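Local coordinates for HTH tetR-type domain-containing protein (Streptomyces coelicolor A3, PDB 3IUV), which probably binds DNA as a transcriptional regulator of the TetR family, although its target genes and any ligand it senses are not known, at residues I16-R21 / A38-P43. Residues are numbered along the deposited sequence; the frame is centred on the assembly and turned at random.
Sequences IDAAIR and AEADVP
Ala18 and Ala40 meet methyl to methyl, CB to CB 3.7 Å, where helix 11-24 passes the last turn of helix 33-40. Having no side chain beyond CB, the two alanines let the backbones draw together until their CA atoms are 5.4 Å apart. The CB of Glu39 borders the same small apolar patch, 4.2 Å from the CB of Ala18.

Arg21, one turn further along than Ala18, adds a charged link at the exposed border. Its chain leaves with CG anti to the carbonyl carbon and then bends at chi3 (-42°), which folds the guanidinium back along its own helix, with the C of Ala18 beside one face, toward its rim. From there NH2 forms a salt bridge with OE2 of Glu39, 3.3 Å long and fairly straight (161° at the hydrogen). The acceptor lies nearly in the guanidinium plane, but the N-H reaches OE2 from above the carboxylate, the two planes being 67° apart. Both residues are exposed, and long, flexible charged side chains suit that position, since they can meet beyond the alanine pair.

Just past helix 33-40, Asp41 takes up positive phi in a Schellman motif, and the chain turns toward Pro43, the N-cap of helix 44-50. Nearby, Arg14 hydrogen-bonds the carbonyl O of Ala40, and Val42 packs on helix 11-24. The contact packs the first helix of the TetR-type DNA-binding domain against the C-terminal end of helix 33-40, the first helix of the predicted helix-turn-helix, whose second helix is 44-50.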
loop_
_atom_site.group_PDB
_atom_site.type_symbol
_atom_site.label_atom_id
_atom_site.label_comp_id
_atom_site.label_asym_id
_atom_site.label_seq_id
_atom_site.Cartn_x
_atom_site.Cartn_y
_atom_site.Cartn_z
ATOM N N ILE A 16 -20.634 -2.155 -12.294
ATOM C CA ILE A 16 -19.562 -2.205 -11.304
ATOM C C ILE A 16 -18.415 -3.105 -11.742
ATOM O O ILE A 16 -17.234 -2.756 -11.606
ATOM C CB ILE A 16 -20.094 -2.713 -9.976
ATOM C CG1 ILE A 16 -21.075 -1.685 -9.404
ATOM C CG2 ILE A 16 -18.946 -2.982 -9.021
ATOM C CD1 ILE A 16 -21.764 -2.137 -8.146
ATOM N N ASP A 17 -18.771 -4.272 -12.267
ATOM C CA ASP A 17 -17.778 -5.238 -12.712
ATOM C C ASP A 17 -16.939 -4.636 -13.809
ATOM O O ASP A 17 -15.728 -4.796 -13.844
ATOM C CB ASP A 17 -18.466 -6.500 -13.212
ATOM C CG ASP A 17 -18.979 -7.367 -12.072
ATOM O OD1 ASP A 17 -18.295 -7.442 -11.025
ATOM O OD2 ASP A 17 -20.062 -7.969 -12.218
ATOM N N ALA A 18 -17.604 -3.930 -14.708
ATOM C CA ALA A 18 -16.924 -3.256 -15.794
ATOM C C ALA A 18 -15.988 -2.184 -15.255
ATOM O O ALA A 18 -14.855 -2.064 -15.713
ATOM C CB ALA A 18 -17.945 -2.659 -16.764
ATOM N N ALA A 19 -16.465 -1.408 -14.285
ATOM C CA ALA A 19 -15.640 -0.392 -13.654
ATOM C C ALA A 19 -14.413 -1.110 -13.146
ATOM O O ALA A 19 -13.273 -0.679 -13.358
ATOM C CB ALA A 19 -16.375 0.240 -12.498
ATOM N N ILE A 20 -14.673 -2.228 -12.481
ATOM C CA ILE A 20 -13.625 -3.091 -11.978
ATOM C C ILE A 20 -12.594 -3.408 -13.064
ATOM O O ILE A 20 -11.403 -3.166 -12.883
ATOM C CB ILE A 20 -14.226 -4.368 -11.323
ATOM C CG1 ILE A 20 -14.372 -4.153 -9.811
ATOM C CG2 ILE A 20 -13.385 -5.603 -11.612
ATOM C CD1 ILE A 20 -15.290 -5.159 -9.103
ATOM N N ARG A 21 -13.039 -3.911 -14.207
ATOM C CA ARG A 21 -12.090 -4.292 -15.251
ATOM C C ARG A 21 -11.354 -3.096 -15.858
ATOM O O ARG A 21 -10.151 -3.168 -16.140
ATOM C CB ARG A 21 -12.785 -5.107 -16.341
ATOM C CG ARG A 21 -13.455 -6.362 -15.816
ATOM C CD ARG A 21 -14.062 -7.149 -16.955
ATOM N NE ARG A 21 -14.734 -6.268 -17.906
ATOM C CZ ARG A 21 -15.966 -5.789 -17.749
ATOM N NH1 ARG A 21 -16.672 -6.103 -16.666
ATOM N NH2 ARG A 21 -16.494 -4.992 -18.673
ATOM N N ALA A 38 -18.888 2.272 -22.087
ATOM C CA ALA A 38 -18.272 1.511 -23.164
ATOM C C ALA A 38 -17.989 0.077 -22.725
ATOM O O ALA A 38 -18.520 -0.866 -23.312
ATOM C CB ALA A 38 -16.986 2.190 -23.640
ATOM N N GLU A 39 -17.163 -0.091 -21.694
ATOM C CA GLU A 39 -16.756 -1.439 -21.292
ATOM C C GLU A 39 -17.936 -2.341 -20.978
ATOM O O GLU A 39 -17.868 -3.548 -21.201
ATOM C CB GLU A 39 -15.771 -1.431 -20.113
ATOM C CG GLU A 39 -14.357 -1.925 -20.467
ATOM C CD GLU A 39 -14.354 -3.149 -21.391
ATOM O OE1 GLU A 39 -14.526 -2.976 -22.625
ATOM O OE2 GLU A 39 -14.163 -4.282 -20.885
ATOM N N ALA A 40 -19.019 -1.753 -20.473
ATOM C CA ALA A 40 -20.171 -2.530 -20.033
ATOM C C ALA A 40 -21.152 -2.781 -21.169
ATOM O O ALA A 40 -22.094 -3.564 -21.018
ATOM C CB ALA A 40 -20.870 -1.835 -18.865
ATOM N N ASP A 41 -20.920 -2.132 -22.309
ATOM C CA ASP A 41 -21.882 -2.149 -23.406
ATOM C C ASP A 41 -23.256 -1.846 -22.801
ATOM O O ASP A 41 -24.185 -2.664 -22.817
ATOM C CB ASP A 41 -21.862 -3.490 -24.145
ATOM C CG ASP A 41 -22.537 -3.421 -25.512
ATOM O OD1 ASP A 41 -22.421 -2.377 -26.197
ATOM O OD2 ASP A 41 -23.185 -4.416 -25.903
ATOM N N VAL A 42 -23.351 -0.642 -22.257
ATOM C CA VAL A 42 -24.488 -0.204 -21.475
ATOM C C VAL A 42 -24.579 1.285 -21.731
ATOM O O VAL A 42 -23.559 1.958 -21.868
ATOM C CB VAL A 42 -24.254 -0.509 -19.966
ATOM C CG1 VAL A 42 -24.645 0.669 -19.100
ATOM C CG2 VAL A 42 -24.964 -1.798 -19.555
ATOM N N PRO A 43 -25.797 1.807 -21.846
ATOM C CA PRO A 43 -25.929 3.241 -22.089
ATOM C C PRO A 43 -25.292 4.080 -20.987
ATOM O O PRO A 43 -25.308 3.697 -19.818
ATOM C CB PRO A 43 -27.450 3.447 -22.098
ATOM C CG PRO A 43 -27.978 2.140 -22.562
ATOM C CD PRO A 43 -27.076 1.096 -21.977
#